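Local coordinates for protein cysteine protease S273R (African swine fever virus pig/Kenya/KEN-50/1950, PDB 6LJ9) that probably cleaves the viral polyprotein precursors pp220 and pp62 into core-shell proteins and probably blunts host innate immune signalling, as a SUMO-1-type cysteine protease, at residues Ser12-Ser26 with Leu68-Gly80. Numbering follows the deposited sequence.
Sequences SECAEHITNKDSCLS and LSKELETRFKAPG
F76 takes the CB of C24 over one face of its ring, a CH-pi contact 3.8 Å from the centroid, while the C24 sulfur sits obliquely to the same ring. L25 CD2 reaches the ring edge at CE1, and the E13 carboxylate stands at the edge too, its plane nearly perpendicular to the ring (89°); E13 OE1 is hydrogen-bonded to S49 OG. R75, bent at chi3 (63°), turns its guanidinium into the loop: NE points at C24 O in a modelled hydrogen bond of doubtful shortness (2.4 Å), I18 CD1 lies over the centre of one face and S26 CA against the opposite one. E71 OE2 accepts from S26 OG (3.0 Å); the modelled approach of S26 N to it is doubtfully short. A disulfide-closed loop thus packs against helix 68-75 and the residues that follow it, C14 and C24 being joined through SG atoms 2.0 Å apart. A single beta bridge pairs C14 with F76, A15 N donating to R75 O (3.0 Å) and K77 N to E13 O (3.0 Å). Extended K77 runs past C14 O to place NZ 2.8 Å from S12 O, with H268 O as a second acceptor; E16 OE2 makes a long salt bridge to K77 NZ, and E16 OE1 one to R241. Farther out, E48 holds C24 N and S23 OG.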
loop_
_atom_site.group_PDB
_atom_site.type_symbol
_atom_site.label_atom_id
_atom_site.label_comp_id
_atom_site.label_asym_id
_atom_site.label_seq_id
_atom_site.Cartn_x
_atom_site.Cartn_y
_atom_site.Cartn_z
ATOM N N SER B 12 -10.699 -7.258 -17.050
ATOM C CA SER B 12 -9.981 -6.499 -18.067
ATOM C C SER B 12 -8.598 -7.093 -18.299
ATOM O O SER B 12 -7.955 -7.592 -17.372
ATOM C CB SER B 12 -9.863 -5.033 -17.648
ATOM O OG SER B 12 -9.005 -4.317 -18.521
ATOM N N GLU B 13 -8.143 -7.050 -19.549
ATOM C CA GLU B 13 -6.829 -7.568 -19.900
ATOM C C GLU B 13 -5.727 -6.523 -19.785
ATOM O O GLU B 13 -4.555 -6.857 -19.988
ATOM C CB GLU B 13 -6.840 -8.150 -21.318
ATOM C CG GLU B 13 -6.967 -7.116 -22.424
ATOM C CD GLU B 13 -6.663 -7.693 -23.793
ATOM O OE1 GLU B 13 -6.334 -8.896 -23.871
ATOM O OE2 GLU B 13 -6.746 -6.944 -24.789
ATOM N N CYS B 14 -6.066 -5.273 -19.475
ATOM C CA CYS B 14 -5.043 -4.271 -19.231
ATOM C C CYS B 14 -4.314 -4.575 -17.926
ATOM O O CYS B 14 -4.826 -5.269 -17.045
ATOM C CB CYS B 14 -5.651 -2.869 -19.163
ATOM S SG CYS B 14 -6.722 -2.384 -20.538
ATOM N N ALA B 15 -3.097 -4.046 -17.811
ATOM C CA ALA B 15 -2.346 -4.198 -16.574
ATOM C C ALA B 15 -3.075 -3.499 -15.430
ATOM O O ALA B 15 -3.763 -2.492 -15.624
ATOM C CB ALA B 15 -0.933 -3.637 -16.726
ATOM N N GLU B 16 -2.921 -4.052 -14.224
ATOM C CA GLU B 16 -3.675 -3.561 -13.074
ATOM C C GLU B 16 -3.317 -2.117 -12.737
ATOM O O GLU B 16 -4.185 -1.342 -12.320
ATOM C CB GLU B 16 -3.436 -4.470 -11.869
ATOM C CG GLU B 16 -3.745 -5.937 -12.122
ATOM C CD GLU B 16 -4.974 -6.416 -11.371
ATOM O OE1 GLU B 16 -5.474 -5.667 -10.506
ATOM O OE2 GLU B 16 -5.438 -7.543 -11.646
ATOM N N HIS B 17 -2.050 -1.742 -12.903
ATOM C CA HIS B 17 -1.608 -0.388 -12.591
ATOM C C HIS B 17 -1.964 0.623 -13.674
ATOM O O HIS B 17 -1.685 1.815 -13.495
ATOM C CB HIS B 17 -0.096 -0.363 -12.349
ATOM C CG HIS B 17 0.711 -0.840 -13.515
ATOM N ND1 HIS B 17 0.918 -2.177 -13.781
ATOM C CD2 HIS B 17 1.371 -0.160 -14.482
ATOM C CE1 HIS B 17 1.668 -2.299 -14.861
ATOM N NE2 HIS B 17 1.956 -1.091 -15.307
ATOM N N ILE B 18 -2.559 0.188 -14.780
ATOM C CA ILE B 18 -2.938 1.100 -15.853
ATOM C C ILE B 18 -4.214 1.829 -15.450
ATOM O O ILE B 18 -5.231 1.199 -15.141
ATOM C CB ILE B 18 -3.124 0.350 -17.178
ATOM C CG1 ILE B 18 -1.800 -0.268 -17.631
ATOM C CG2 ILE B 18 -3.677 1.282 -18.246
ATOM C CD1 ILE B 18 -0.658 0.719 -17.708
ATOM N N THR B 19 -4.161 3.163 -15.457
ATOM C CA THR B 19 -5.302 3.966 -15.031
ATOM C C THR B 19 -6.334 4.138 -16.142
ATOM O O THR B 19 -7.520 4.332 -15.852
ATOM C CB THR B 19 -4.815 5.334 -14.538
ATOM O OG1 THR B 19 -3.806 5.147 -13.537
ATOM C CG2 THR B 19 -5.960 6.142 -13.938
ATOM N N ASN B 20 -5.910 4.054 -17.406
ATOM C CA ASN B 20 -6.831 4.261 -18.523
ATOM C C ASN B 20 -7.987 3.268 -18.482
ATOM O O ASN B 20 -9.152 3.652 -18.637
ATOM C CB ASN B 20 -6.079 4.154 -19.849
ATOM C CG ASN B 20 -5.391 5.447 -20.234
ATOM O OD1 ASN B 20 -5.877 6.536 -19.929
ATOM N ND2 ASN B 20 -4.254 5.335 -20.909
ATOM N N LYS B 21 -7.677 1.982 -18.300
ATOM C CA LYS B 21 -8.665 0.914 -18.151
ATOM C C LYS B 21 -9.475 0.670 -19.423
ATOM O O LYS B 21 -9.760 -0.484 -19.760
ATOM C CB LYS B 21 -9.609 1.206 -16.978
ATOM C CG LYS B 21 -8.931 1.239 -15.616
ATOM C CD LYS B 21 -9.942 1.482 -14.503
ATOM C CE LYS B 21 -9.289 1.407 -13.132
ATOM N NZ LYS B 21 -10.276 1.572 -12.027
ATOM N N ASP B 22 -9.862 1.734 -20.129
ATOM C CA ASP B 22 -10.630 1.562 -21.360
ATOM C C ASP B 22 -9.786 0.895 -22.440
ATOM O O ASP B 22 -10.109 -0.201 -22.911
ATOM C CB ASP B 22 -11.170 2.913 -21.839
ATOM C CG ASP B 22 -10.135 4.019 -21.761
ATOM O OD1 ASP B 22 -8.960 3.719 -21.466
ATOM O OD2 ASP B 22 -10.501 5.192 -21.990
ATOM N N SER B 23 -8.696 1.541 -22.842
ATOM C CA SER B 23 -7.745 0.981 -23.789
ATOM C C SER B 23 -6.432 0.702 -23.070
ATOM O O SER B 23 -5.935 1.552 -22.324
ATOM C CB SER B 23 -7.518 1.932 -24.968
ATOM O OG SER B 23 -6.534 1.425 -25.852
ATOM N N CYS B 24 -5.878 -0.491 -23.287
ATOM C CA CYS B 24 -4.609 -0.840 -22.662
ATOM C C CYS B 24 -3.412 -0.264 -23.408
ATOM O O CYS B 24 -2.318 -0.197 -22.837
ATOM C CB CYS B 24 -4.448 -2.360 -22.568
ATOM S SG CYS B 24 -5.939 -3.303 -22.169
ATOM N N LEU B 25 -3.592 0.153 -24.657
ATOM C CA LEU B 25 -2.473 0.567 -25.491
ATOM C C LEU B 25 -2.063 2.004 -25.192
ATOM O O LEU B 25 -2.872 2.830 -24.759
ATOM C CB LEU B 25 -2.831 0.434 -26.971
ATOM C CG LEU B 25 -3.157 -0.976 -27.466
ATOM C CD1 LEU B 25 -3.742 -0.938 -28.870
ATOM C CD2 LEU B 25 -1.916 -1.850 -27.428
ATOM N N SER B 26 -0.786 2.295 -25.431
ATOM C CA SER B 26 -0.307 3.666 -25.336
ATOM C C SER B 26 -0.993 4.530 -26.387
ATOM O O SER B 26 -1.402 4.049 -27.448
ATOM C CB SER B 26 1.211 3.718 -25.518
ATOM O OG SER B 26 1.868 2.891 -24.573
ATOM N N LEU B 68 6.079 -3.543 -30.016
ATOM C CA LEU B 68 4.864 -4.191 -29.533
ATOM C C LEU B 68 5.150 -5.134 -28.372
ATOM O O LEU B 68 4.279 -5.343 -27.520
ATOM C CB LEU B 68 4.180 -4.954 -30.667
ATOM C CG LEU B 68 3.601 -4.131 -31.817
ATOM C CD1 LEU B 68 2.778 -5.015 -32.743
ATOM C CD2 LEU B 68 2.766 -2.978 -31.285
ATOM N N SER B 69 6.352 -5.713 -28.323
ATOM C CA SER B 69 6.685 -6.630 -27.236
ATOM C C SER B 69 6.711 -5.908 -25.895
ATOM O O SER B 69 6.312 -6.474 -24.870
ATOM C CB SER B 69 8.030 -7.305 -27.508
ATOM O OG SER B 69 7.991 -8.070 -28.699
ATOM N N LYS B 70 7.174 -4.657 -25.881
ATOM C CA LYS B 70 7.167 -3.891 -24.640
ATOM C C LYS B 70 5.757 -3.471 -24.252
ATOM O O LYS B 70 5.466 -3.300 -23.062
ATOM C CB LYS B 70 8.073 -2.666 -24.769
ATOM C CG LYS B 70 8.406 -2.008 -23.440
ATOM C CD LYS B 70 9.635 -1.122 -23.549
ATOM C CE LYS B 70 10.110 -0.681 -22.175
ATOM N NZ LYS B 70 10.386 -1.849 -21.293
ATOM N N GLU B 71 4.870 -3.299 -25.234
ATOM C CA GLU B 71 3.479 -2.985 -24.928
ATOM C C GLU B 71 2.796 -4.159 -24.240
ATOM O O GLU B 71 1.996 -3.969 -23.314
ATOM C CB GLU B 71 2.735 -2.605 -26.209
ATOM C CG GLU B 71 1.459 -1.809 -25.988
ATOM C CD GLU B 71 1.707 -0.314 -25.935
ATOM O OE1 GLU B 71 2.887 0.094 -25.883
ATOM O OE2 GLU B 71 0.724 0.454 -25.955
ATOM N N LEU B 72 3.105 -5.383 -24.674
ATOM C CA LEU B 72 2.516 -6.568 -24.062
ATOM C C LEU B 72 3.051 -6.809 -22.656
ATOM O O LEU B 72 2.312 -7.290 -21.789
ATOM C CB LEU B 72 2.774 -7.793 -24.940
ATOM C CG LEU B 72 1.951 -7.935 -26.219
ATOM C CD1 LEU B 72 2.564 -8.989 -27.123
ATOM C CD2 LEU B 72 0.511 -8.294 -25.882
ATOM N N GLU B 73 4.321 -6.483 -22.407
ATOM C CA GLU B 73 4.916 -6.772 -21.106
ATOM C C GLU B 73 4.599 -5.703 -20.068
ATOM O O GLU B 73 4.607 -5.996 -18.868
ATOM C CB GLU B 73 6.433 -6.923 -21.233
ATOM C CG GLU B 73 6.883 -8.057 -22.136
ATOM C CD GLU B 73 8.360 -8.371 -21.982
ATOM O OE1 GLU B 73 8.689 -9.366 -21.301
ATOM O OE2 GLU B 73 9.190 -7.619 -22.533
ATOM N N THR B 74 4.321 -4.469 -20.496
ATOM C CA THR B 74 4.169 -3.359 -19.566
ATOM C C THR B 74 2.739 -2.864 -19.404
ATOM O O THR B 74 2.424 -2.285 -18.360
ATOM C CB THR B 74 5.046 -2.175 -19.999
ATOM O OG1 THR B 74 4.650 -1.735 -21.305
ATOM C CG2 THR B 74 6.512 -2.579 -20.026
ATOM N N ARG B 75 1.871 -3.069 -20.395
ATOM C CA ARG B 75 0.516 -2.541 -20.341
ATOM C C ARG B 75 -0.565 -3.610 -20.429
ATOM O O ARG B 75 -1.752 -3.268 -20.411
ATOM C CB ARG B 75 0.303 -1.509 -21.456
ATOM C CG ARG B 75 1.209 -0.293 -21.350
ATOM C CD ARG B 75 0.817 0.777 -22.353
ATOM N NE ARG B 75 -0.529 1.287 -22.112
ATOM C CZ ARG B 75 -0.801 2.362 -21.378
ATOM N NH1 ARG B 75 0.183 3.048 -20.812
ATOM N NH2 ARG B 75 -2.057 2.754 -21.213
ATOM N N PHE B 76 -0.197 -4.884 -20.524
ATOM C CA PHE B 76 -1.158 -5.974 -20.551
ATOM C C PHE B 76 -0.841 -6.969 -19.444
ATOM O O PHE B 76 0.272 -7.009 -18.912
ATOM C CB PHE B 76 -1.156 -6.696 -21.905
ATOM C CG PHE B 76 -1.783 -5.907 -23.018
ATOM C CD1 PHE B 76 -1.045 -4.969 -23.721
ATOM C CD2 PHE B 76 -3.107 -6.112 -23.370
ATOM C CE1 PHE B 76 -1.616 -4.245 -24.750
ATOM C CE2 PHE B 76 -3.685 -5.392 -24.398
ATOM C CZ PHE B 76 -2.938 -4.456 -25.089
ATOM N N LYS B 77 -1.841 -7.776 -19.098
ATOM C CA LYS B 77 -1.617 -8.859 -18.159
ATOM C C LYS B 77 -0.821 -9.976 -18.833
ATOM O O LYS B 77 -0.649 -10.009 -20.054
ATOM C CB LYS B 77 -2.946 -9.386 -17.619
ATOM C CG LYS B 77 -3.669 -8.408 -16.705
ATOM C CD LYS B 77 -5.011 -8.955 -16.245
ATOM C CE LYS B 77 -5.664 -8.028 -15.230
ATOM N NZ LYS B 77 -7.047 -8.462 -14.881
ATOM N N ALA B 78 -0.324 -10.898 -18.014
ATOM C CA ALA B 78 0.505 -11.975 -18.525
ATOM C C ALA B 78 -0.314 -12.910 -19.414
ATOM O O ALA B 78 -1.517 -13.084 -19.205
ATOM C CB ALA B 78 1.123 -12.764 -17.375
ATOM N N PRO B 79 0.312 -13.513 -20.422
ATOM C CA PRO B 79 -0.399 -14.504 -21.235
ATOM C C PRO B 79 -0.574 -15.808 -20.476
ATOM O O PRO B 79 0.268 -16.201 -19.664
ATOM C CB PRO B 79 0.515 -14.685 -22.450
ATOM C CG PRO B 79 1.879 -14.385 -21.920
ATOM C CD PRO B 79 1.690 -13.294 -20.897
ATOM N N GLY B 80 -1.689 -16.482 -20.746
ATOM C CA GLY B 80 -1.989 -17.731 -20.090
ATOM C C GLY B 80 -3.371 -18.261 -20.413
ATOM O O GLY B 80 -4.166 -17.621 -21.109
#